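Local atomic coordinates of pentatricopeptide repeat-containing protein 10, chloroplastic (Zea mays, PDB entry 4M59), a protein that binds two related intergenic RNA elements in chloroplasts, near atpH and psaJ, stabilising the messages by blocking exonucleases. Residues F129-L132 with R133-G136; V162-L165 with D166-R169; G436-S439 with T440-I444; Y460-L463 with L464-Y467. The protein carries 4 engineered substitutions. One frame throughout, in Å; residues are numbered along the deposited sequence.

Contact 1 (F129-L132 with R133-G136)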
loop_
_atom_site.group_PDB
_atom_site.type_symbol
_atom_site.label_atom_id
_atom_site.label_comp_id
_atom_site.label_asym_id
_atom_site.label_seq_id
_atom_site.Cartn_x
_atom_site.Cartn_y
_atom_site.Cartn_z
ATOM N N PHE A 129 6.564 5.839 -40.618
ATOM C CA PHE A 129 5.622 5.114 -41.423
ATOM C C PHE A 129 5.593 5.757 -42.785
ATOM O O PHE A 129 5.582 5.078 -43.795
ATOM C CB PHE A 129 4.255 5.197 -40.764
ATOM C CG PHE A 129 3.233 4.297 -41.361
ATOM C CD1 PHE A 129 3.458 2.954 -41.479
ATOM C CD2 PHE A 129 2.033 4.793 -41.783
ATOM C CE1 PHE A 129 2.530 2.146 -42.023
ATOM C CE2 PHE A 129 1.107 3.980 -42.321
ATOM C CZ PHE A 129 1.355 2.660 -42.443
ATOM N N ALA A 130 5.571 7.086 -42.809
ATOM C CA ALA A 130 5.542 7.829 -44.061
ATOM C C ALA A 130 6.757 7.499 -44.919
ATOM O O ALA A 130 6.647 7.339 -46.132
ATOM C CB ALA A 130 5.470 9.321 -43.789
ATOM N N GLU A 131 7.914 7.394 -44.277
ATOM C CA GLU A 131 9.147 7.047 -44.968
ATOM C C GLU A 131 9.094 5.603 -45.447
ATOM O O GLU A 131 9.454 5.301 -46.583
ATOM C CB GLU A 131 10.348 7.242 -44.041
ATOM C CG GLU A 131 11.524 7.954 -44.687
ATOM C CD GLU A 131 12.666 8.183 -43.714
ATOM O OE1 GLU A 131 13.496 9.078 -43.972
ATOM O OE2 GLU A 131 12.730 7.469 -42.694
ATOM N N LEU A 132 8.641 4.716 -44.570
ATOM C CA LEU A 132 8.550 3.297 -44.884
ATOM C C LEU A 132 7.758 3.056 -46.163
ATOM O O LEU A 132 8.078 2.160 -46.941
ATOM C CB LEU A 132 7.909 2.536 -43.722
ATOM C CG LEU A 132 7.236 1.206 -44.053
ATOM C CD1 LEU A 132 7.063 0.375 -42.794
ATOM C CD2 LEU A 132 5.895 1.438 -44.728
ATOM N N ARG A 133 6.723 3.862 -46.377
ATOM C CA ARG A 133 5.881 3.710 -47.556
ATOM C C ARG A 133 6.283 4.700 -48.637
ATOM O O ARG A 133 5.606 4.831 -49.656
ATOM C CB ARG A 133 4.407 3.877 -47.191
ATOM C CG ARG A 133 3.969 5.316 -46.993
ATOM C CD ARG A 133 2.652 5.388 -46.238
ATOM N NE ARG A 133 1.769 4.275 -46.571
ATOM C CZ ARG A 133 0.474 4.234 -46.278
ATOM N NH1 ARG A 133 -0.094 5.246 -45.640
ATOM N NH2 ARG A 133 -0.251 3.179 -46.623
ATOM N N ARG A 134 7.391 5.397 -48.412
ATOM C CA ARG A 134 7.921 6.303 -49.404
ATOM C C ARG A 134 9.032 5.570 -50.077
ATOM O O ARG A 134 9.550 5.993 -51.092
ATOM C CB ARG A 134 8.464 7.535 -48.722
ATOM C CG ARG A 134 8.786 8.657 -49.639
ATOM C CD ARG A 134 8.738 9.942 -48.878
ATOM N NE ARG A 134 9.410 9.817 -47.592
ATOM C CZ ARG A 134 8.999 10.423 -46.489
ATOM N NH1 ARG A 134 7.922 11.184 -46.514
ATOM N NH2 ARG A 134 9.658 10.259 -45.365
ATOM N N GLN A 135 9.395 4.454 -49.482
ATOM C CA GLN A 135 10.416 3.597 -50.028
ATOM C C GLN A 135 9.766 2.439 -50.717
ATOM O O GLN A 135 10.409 1.437 -50.988
ATOM C CB GLN A 135 11.301 3.065 -48.919
ATOM C CG GLN A 135 12.128 4.126 -48.277
ATOM C CD GLN A 135 13.158 3.548 -47.374
ATOM O OE1 GLN A 135 14.112 4.209 -47.007
ATOM N NE2 GLN A 135 12.975 2.299 -47.008
ATOM N N GLY A 136 8.481 2.569 -50.979
ATOM C CA GLY A 136 7.750 1.518 -51.640
ATOM C C GLY A 136 7.722 0.217 -50.881
ATOM O O GLY A 136 7.569 -0.842 -51.462
#
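Phe129 and Arg133 meet one helical turn apart because of their torsions: Phe129 holds CG anti to the backbone N (chi1 -170°), while Arg133 sets CG between backbone N and carbonyl carbon (chi1 78°), and a bend at chi3 swings the guanidinium back along the helix. The setting is the C-terminal end of helix 122-132, in the predicted second pentatricopeptide repeat, where Arg133 is the first residue to leave helical geometry. Ring and guanidinium planes lie 39° apart, and Phe129 CE2 sits above one face of the guanidinium, toward its rim, 3.7 Å from Arg133 NH1. That NH1 finds its strongest partner elsewhere, in a salt bridge to Glu167, so the aromatic contact flanks a charge already paired. The buried Phe129 side chain also packs on Leu113 of helix 106-117, Thr143 and Val147 of helix 141-151 and the loop residue Pro139.

The backbone shows how such a helix ends. Arg133 N still reaches Phe129 O in an ordinary i to i+4 bond of 3.1 Å, but Arg134 N turns to Glu131 O, 2.8 Å away and only three residues back. Gln135 N adds a weak second bond to the same oxygen. On the more exposed side, Arg134 folds its guanidinium over the helix end, with Ala130 O 3.9 Å above the centre of the guanidinium plane. Carboxylate and guanidinium stand nearly perpendicular, and OE1 of Glu131 stays 4.3 Å from NH2 of Arg134, longer than a salt bridge, whereas CG of Glu131 approaches that NH2 to 3.0 Å.

Contact 2 (V162-L165 with D166-R169)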
loop_
_atom_site.group_PDB
_atom_site.type_symbol
_atom_site.label_atom_id
_atom_site.label_comp_id
_atom_site.label_asym_id
_atom_site.label_seq_id
_atom_site.Cartn_x
_atom_site.Cartn_y
_atom_site.Cartn_z
ATOM N N VAL A 162 -10.136 5.946 -40.175
ATOM C CA VAL A 162 -11.056 5.568 -41.238
ATOM C C VAL A 162 -10.349 5.561 -42.590
ATOM O O VAL A 162 -10.574 4.671 -43.409
ATOM C CB VAL A 162 -12.262 6.524 -41.305
ATOM C CG1 VAL A 162 -13.166 6.156 -42.472
ATOM C CG2 VAL A 162 -13.034 6.496 -39.995
ATOM N N ALA A 163 -9.495 6.553 -42.817
ATOM C CA ALA A 163 -8.753 6.634 -44.059
ATOM C C ALA A 163 -7.722 5.536 -44.205
ATOM O O ALA A 163 -7.465 5.082 -45.303
ATOM C CB ALA A 163 -8.091 7.968 -44.181
ATOM N N LEU A 164 -7.131 5.111 -43.102
ATOM C CA LEU A 164 -6.100 4.096 -43.164
ATOM C C LEU A 164 -6.730 2.740 -43.234
ATOM O O LEU A 164 -6.140 1.799 -43.747
ATOM C CB LEU A 164 -5.195 4.175 -41.952
ATOM C CG LEU A 164 -4.008 3.224 -41.956
ATOM C CD1 LEU A 164 -3.037 3.596 -43.035
ATOM C CD2 LEU A 164 -3.334 3.258 -40.628
ATOM N N LEU A 165 -7.933 2.636 -42.701
ATOM C CA LEU A 165 -8.677 1.405 -42.808
ATOM C C LEU A 165 -8.928 1.123 -44.268
ATOM O O LEU A 165 -8.751 0.008 -44.724
ATOM C CB LEU A 165 -9.990 1.513 -42.054
ATOM C CG LEU A 165 -9.909 1.265 -40.556
ATOM C CD1 LEU A 165 -11.189 1.673 -39.907
ATOM C CD2 LEU A 165 -9.644 -0.180 -40.302
ATOM N N ASP A 166 -9.315 2.156 -45.004
ATOM C CA ASP A 166 -9.522 2.030 -46.433
ATOM C C ASP A 166 -8.271 1.563 -47.159
ATOM O O ASP A 166 -8.304 0.563 -47.859
ATOM C CB ASP A 166 -10.003 3.345 -47.031
ATOM C CG ASP A 166 -11.429 3.661 -46.659
ATOM O OD1 ASP A 166 -12.110 2.779 -46.111
ATOM O OD2 ASP A 166 -11.871 4.791 -46.918
ATOM N N GLU A 167 -7.174 2.285 -46.979
ATOM C CA GLU A 167 -5.909 1.937 -47.621
ATOM C C GLU A 167 -5.545 0.475 -47.397
ATOM O O GLU A 167 -5.345 -0.276 -48.348
ATOM C CB GLU A 167 -4.784 2.836 -47.114
ATOM C CG GLU A 167 -5.130 4.314 -47.070
ATOM C CD GLU A 167 -3.986 5.156 -46.542
ATOM O OE1 GLU A 167 -2.849 4.646 -46.485
ATOM O OE2 GLU A 167 -4.225 6.328 -46.184
ATOM N N MET A 168 -5.451 0.077 -46.131
ATOM C CA MET A 168 -5.059 -1.287 -45.791
ATOM C C MET A 168 -5.997 -2.315 -46.412
ATOM O O MET A 168 -5.562 -3.383 -46.842
ATOM C CB MET A 168 -4.980 -1.467 -44.274
ATOM C CG MET A 168 -6.317 -1.707 -43.593
ATOM S SD MET A 168 -6.139 -1.930 -41.815
ATOM C CE MET A 168 -5.540 -3.615 -41.742
ATOM N N ARG A 169 -7.281 -1.986 -46.460
ATOM C CA ARG A 169 -8.269 -2.857 -47.077
ATOM C C ARG A 169 -8.173 -2.766 -48.595
ATOM O O ARG A 169 -8.621 -3.658 -49.315
ATOM C CB ARG A 169 -9.679 -2.489 -46.616
ATOM C CG ARG A 169 -10.142 -3.245 -45.382
ATOM C CD ARG A 169 -11.657 -3.292 -45.299
ATOM N NE ARG A 169 -12.173 -2.447 -44.229
ATOM C CZ ARG A 169 -12.795 -2.905 -43.149
ATOM N NH1 ARG A 169 -13.231 -2.061 -42.224
ATOM N NH2 ARG A 169 -12.978 -4.208 -42.988
#
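From Val162 to Arg169 the backbone is uninterrupted alpha helix, the amides of Asp166, Glu167, Met168 and Arg169 each donating to the carbonyl four residues earlier; the bond from Met168 N to Leu164 O, at 3.0 Å, is nearly straight (171°). On this scaffold the side chains divide between a buried flank and a polar one. Leu165 and Met168 lie side by side and point the same way, with CD2 of Leu165 4.2 Å from SD of Met168. The methionine has CG between its backbone N and carbonyl carbon (chi1 81°), which folds the start of the chain against the preceding turn and brings CG to 3.2 Å from Leu165 O.

The two partners serve different neighbours, as expected of a helix in a stack of helical hairpins such as the predicted third pentatricopeptide repeat: Met168 packs on Leu141 and Tyr144 of helix 141-151, Leu165 on Phe199 of helix 193-204.

Glu167 crosses Leu164 at about a right angle. Its CG lies close over the helix backbone, 3.0 Å from Ala163 O, and the extended remainder of the chain carries OE1 to 3.6 Å from Leu164 CD1, so a methyl group borders the oxygen that is engaged with Arg133. With an alanine in place of Glu167, Arg133 would probably be left without its charged mate and Leu164 CD1 would lose the carboxylate beside it. Farther round the helix, the exposed Asp166 keeps its carboxylate near the backbone, CG 3.5 Å from Val162 O, and Arg169 lays its CB against Leu165 O at 3.3 Å.

Contact 3 (G436-S439 with T440-I444)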
loop_
_atom_site.group_PDB
_atom_site.type_symbol
_atom_site.label_atom_id
_atom_site.label_comp_id
_atom_site.label_asym_id
_atom_site.label_seq_id
_atom_site.Cartn_x
_atom_site.Cartn_y
_atom_site.Cartn_z
ATOM N N GLY A 436 4.742 1.196 26.565
ATOM C CA GLY A 436 5.986 1.783 27.006
ATOM C C GLY A 436 6.647 0.890 28.025
ATOM O O GLY A 436 7.749 1.155 28.463
ATOM N N ASP A 437 5.963 -0.180 28.386
ATOM C CA ASP A 437 6.435 -1.081 29.414
ATOM C C ASP A 437 7.744 -1.721 29.011
ATOM O O ASP A 437 7.797 -2.899 28.700
ATOM C CB ASP A 437 5.393 -2.157 29.652
ATOM C CG ASP A 437 5.572 -2.842 30.961
ATOM O OD1 ASP A 437 6.685 -3.307 31.243
ATOM O OD2 ASP A 437 4.589 -2.913 31.718
ATOM N N TRP A 438 8.807 -0.934 29.031
ATOM C CA TRP A 438 10.100 -1.381 28.558
ATOM C C TRP A 438 10.778 -2.322 29.512
ATOM O O TRP A 438 11.616 -3.105 29.118
ATOM C CB TRP A 438 10.995 -0.188 28.333
ATOM C CG TRP A 438 11.114 0.676 29.523
ATOM C CD1 TRP A 438 10.394 1.788 29.797
ATOM C CD2 TRP A 438 12.017 0.502 30.608
ATOM N NE1 TRP A 438 10.791 2.326 30.988
ATOM C CE2 TRP A 438 11.792 1.551 31.506
ATOM C CE3 TRP A 438 13.005 -0.433 30.903
ATOM C CZ2 TRP A 438 12.505 1.683 32.676
ATOM C CZ3 TRP A 438 13.704 -0.305 32.065
ATOM C CH2 TRP A 438 13.455 0.745 32.939
ATOM N N SER A 439 10.438 -2.216 30.779
ATOM C CA SER A 439 11.065 -3.041 31.775
ATOM C C SER A 439 10.782 -4.483 31.443
ATOM O O SER A 439 11.644 -5.338 31.523
ATOM C CB SER A 439 10.535 -2.685 33.152
ATOM O OG SER A 439 11.344 -3.225 34.172
ATOM N N THR A 440 9.558 -4.747 31.039
ATOM C CA THR A 440 9.208 -6.088 30.659
ATOM C C THR A 440 9.813 -6.367 29.310
ATOM O O THR A 440 10.151 -7.495 28.991
ATOM C CB THR A 440 7.704 -6.254 30.559
ATOM O OG1 THR A 440 7.075 -5.531 31.621
ATOM C CG2 THR A 440 7.338 -7.705 30.654
ATOM N N ALA A 441 9.951 -5.321 28.511
ATOM C CA ALA A 441 10.462 -5.488 27.172
ATOM C C ALA A 441 11.882 -5.993 27.231
ATOM O O ALA A 441 12.291 -6.832 26.441
ATOM C CB ALA A 441 10.400 -4.196 26.437
ATOM N N GLN A 442 12.631 -5.473 28.187
ATOM C CA GLN A 442 13.971 -5.935 28.416
ATOM C C GLN A 442 13.891 -7.384 28.772
ATOM O O GLN A 442 14.264 -8.235 27.993
ATOM C CB GLN A 442 14.600 -5.177 29.566
ATOM C CG GLN A 442 14.977 -3.770 29.226
ATOM C CD GLN A 442 15.677 -3.080 30.354
ATOM O OE1 GLN A 442 15.637 -3.535 31.490
ATOM N NE2 GLN A 442 16.332 -1.980 30.049
ATOM N N SER A 443 13.339 -7.662 29.946
ATOM C CA SER A 443 13.239 -9.014 30.485
ATOM C C SER A 443 12.896 -10.080 29.455
ATOM O O SER A 443 13.171 -11.256 29.645
ATOM C CB SER A 443 12.206 -9.051 31.598
ATOM O OG SER A 443 11.729 -10.364 31.793
ATOM N N ILE A 444 12.300 -9.638 28.360
ATOM C CA ILE A 444 11.903 -10.508 27.285
ATOM C C ILE A 444 13.051 -10.754 26.331
ATOM O O ILE A 444 13.340 -11.895 25.981
ATOM C CB ILE A 444 10.754 -9.869 26.518
ATOM C CG1 ILE A 444 9.442 -10.155 27.231
ATOM C CG2 ILE A 444 10.702 -10.375 25.097
ATOM C CD1 ILE A 444 8.255 -9.583 26.527
#
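The closely bonded part of this contact is the cap of Asp437 on Thr440 at the start of helix 438-449. Asp437 occupies the N-cap position: its OD1 accepts from Thr440 N at 3.2 Å, a less certain bond because the model crowds OD1 against the threonine hydroxyl. The backbone bond that follows is clearer, Ala441 N lying in the plane of the Asp437 carbonyl, on a lone pair, at 3.2 Å. Ala441 is buried as well, its CB 3.1 Å from Trp438 O. OD2, the other carboxylate oxygen of Asp437, forms a salt bridge with Arg403, while the hydroxyl of Ser439 takes a hydrogen bond from the backbone amide of Leu20 of the second subunit, so this helix start also belongs to the dimer interface.

The looser side is formed by Trp438 and Gln442, both partly exposed. Trp438 places CG between backbone N and carbonyl carbon (chi1 55°), and from there its six-membered ring runs alongside Gln442. CD of Gln442 sits in plane at the ring edge, 3.8 Å from Trp438 CZ3, with the amide turned 70° from the indole. Its NE2 is hydrogen-bonded to Tyr467 OH. Were Gln442 replaced by an alanine, the phenol of Tyr467 would probably lose its amide partner and the six-membered edge of Trp438 the group beside it. The first turns thus join a capped start, with Asp437 and Ala441 buried, to a more exposed side of indole and amide: an aspartate N-cap, at the centre of an inverse gamma turn, opening a helix of the predicted eleventh pentatricopeptide repeat.

Contact 4 (Y460-L463 with L464-Y467)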
loop_
_atom_site.group_PDB
_atom_site.type_symbol
_atom_site.label_atom_id
_atom_site.label_comp_id
_atom_site.label_asym_id
_atom_site.label_seq_id
_atom_site.Cartn_x
_atom_site.Cartn_y
_atom_site.Cartn_z
ATOM N N TYR A 460 14.160 -4.460 17.388
ATOM C CA TYR A 460 14.911 -3.329 17.904
ATOM C C TYR A 460 14.073 -2.088 17.756
ATOM O O TYR A 460 14.228 -1.128 18.468
ATOM C CB TYR A 460 16.292 -3.182 17.223
ATOM C CG TYR A 460 17.399 -3.955 17.895
ATOM C CD1 TYR A 460 17.836 -3.610 19.128
ATOM C CD2 TYR A 460 17.987 -5.033 17.295
ATOM C CE1 TYR A 460 18.802 -4.310 19.753
ATOM C CE2 TYR A 460 18.967 -5.743 17.920
ATOM C CZ TYR A 460 19.373 -5.373 19.153
ATOM O OH TYR A 460 20.365 -6.051 19.815
ATOM N N SER A 461 13.147 -2.133 16.832
ATOM C CA SER A 461 12.275 -1.003 16.611
ATOM C C SER A 461 11.224 -0.962 17.704
ATOM O O SER A 461 10.934 0.086 18.279
ATOM C CB SER A 461 11.613 -1.133 15.246
ATOM O OG SER A 461 11.342 0.140 14.684
ATOM N N LEU A 462 10.655 -2.125 17.982
ATOM C CA LEU A 462 9.651 -2.273 19.017
ATOM C C LEU A 462 10.209 -1.828 20.341
ATOM O O LEU A 462 9.593 -1.051 21.060
ATOM C CB LEU A 462 9.248 -3.735 19.136
ATOM C CG LEU A 462 8.027 -4.215 18.371
ATOM C CD1 LEU A 462 7.988 -3.624 16.998
ATOM C CD2 LEU A 462 8.064 -5.711 18.288
ATOM N N LEU A 463 11.379 -2.350 20.657
ATOM C CA LEU A 463 12.045 -2.042 21.900
ATOM C C LEU A 463 12.325 -0.571 21.942
ATOM O O LEU A 463 12.266 0.058 22.980
ATOM C CB LEU A 463 13.357 -2.800 21.983
ATOM C CG LEU A 463 14.133 -2.664 23.284
ATOM C CD1 LEU A 463 13.410 -3.380 24.386
ATOM C CD2 LEU A 463 15.530 -3.206 23.131
ATOM N N LEU A 464 12.625 -0.011 20.792
ATOM C CA LEU A 464 12.925 1.384 20.734
ATOM C C LEU A 464 11.678 2.150 21.059
ATOM O O LEU A 464 11.673 2.991 21.932
ATOM C CB LEU A 464 13.384 1.727 19.344
ATOM C CG LEU A 464 14.068 3.063 19.205
ATOM C CD1 LEU A 464 15.117 3.184 20.250
ATOM C CD2 LEU A 464 14.679 3.096 17.854
ATOM N N GLN A 465 10.613 1.840 20.342
ATOM C CA GLN A 465 9.344 2.494 20.561
ATOM C C GLN A 465 8.918 2.289 21.995
ATOM O O GLN A 465 8.350 3.174 22.617
ATOM C CB GLN A 465 8.295 1.930 19.608
ATOM C CG GLN A 465 8.451 2.403 18.186
ATOM C CD GLN A 465 7.411 1.830 17.249
ATOM O OE1 GLN A 465 6.949 0.709 17.425
ATOM N NE2 GLN A 465 7.043 2.599 16.234
ATOM N N CYS A 466 9.205 1.100 22.508
ATOM C CA CYS A 466 8.846 0.734 23.870
ATOM C C CYS A 466 9.465 1.685 24.887
ATOM O O CYS A 466 8.864 1.975 25.921
ATOM C CB CYS A 466 9.283 -0.700 24.166
ATOM S SG CYS A 466 8.167 -1.612 25.257
ATOM N N TYR A 467 10.670 2.163 24.594
ATOM C CA TYR A 467 11.362 3.045 25.520
ATOM C C TYR A 467 10.824 4.451 25.379
ATOM O O TYR A 467 10.896 5.254 26.289
ATOM C CB TYR A 467 12.862 3.078 25.217
ATOM C CG TYR A 467 13.683 1.916 25.727
ATOM C CD1 TYR A 467 13.792 1.657 27.073
ATOM C CD2 TYR A 467 14.391 1.115 24.858
ATOM C CE1 TYR A 467 14.552 0.616 27.539
ATOM C CE2 TYR A 467 15.159 0.067 25.319
ATOM C CZ TYR A 467 15.234 -0.173 26.660
ATOM O OH TYR A 467 15.992 -1.212 27.130
#
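Tyr467 lies alongside Leu463, one turn earlier on helix 458-468 in the predicted twelfth pentatricopeptide repeat. Its CB stands 3.8 Å from Leu463 O. With CG anti to the carbonyl carbon (chi1 -80°), the ring then passes along that same carbonyl: CG lies 3.6 Å from Leu463 O and CD2 comes to 3.0 Å from it, the oxygen being set obliquely to the ring. Next, CE2 meets the leucine side chain, 3.6 Å from Leu463 CG, with both methyls slightly farther off. At the tip the OH reaches Gln442 of the neighbouring helix 438-449, where the ring also meets Trp438 with the planes about 30° apart.

In the backbone, Gln465 N donates almost straight to Ser461 O at 2.7 Å, whereas the bond from Tyr467 N to Leu463 O is weak, the same amide also donating to Leu464 O, 3.0 Å away. Leu464 packs on Leu499 of helix 493-504 and Cys466 on Leu432 of helix 422-435, so the helix packs between its neighbours; the nearest atom of the contact is about 4 Å from the bound RNA. Chemically, Tyr467 sets a carbon flank against leucine and gives a buried phenol an amide partner.

Overall arrangement
The four contacts form two neighbouring pairs on opposite sides of the chain's centre, with contacts 1 and 3 about 76 Å apart between centres. Contacts 1 and 2 lie near the N-terminal end, are partly buried, and join successive predicted repeats through a salt bridge, with a phenylalanine and a leucine packing beside it. Contacts 3 and 4, only about 9 Å apart between centres, are joined by a neutral amide-phenol bond, ring packing and a cysteine against an alanine. Contact 4 is the most buried and comes nearest the RNA, whereas contact 3 alone reaches the second subunit. Helix ends appear in contacts 1 and 3, continuous helical turns in contacts 2 and 4.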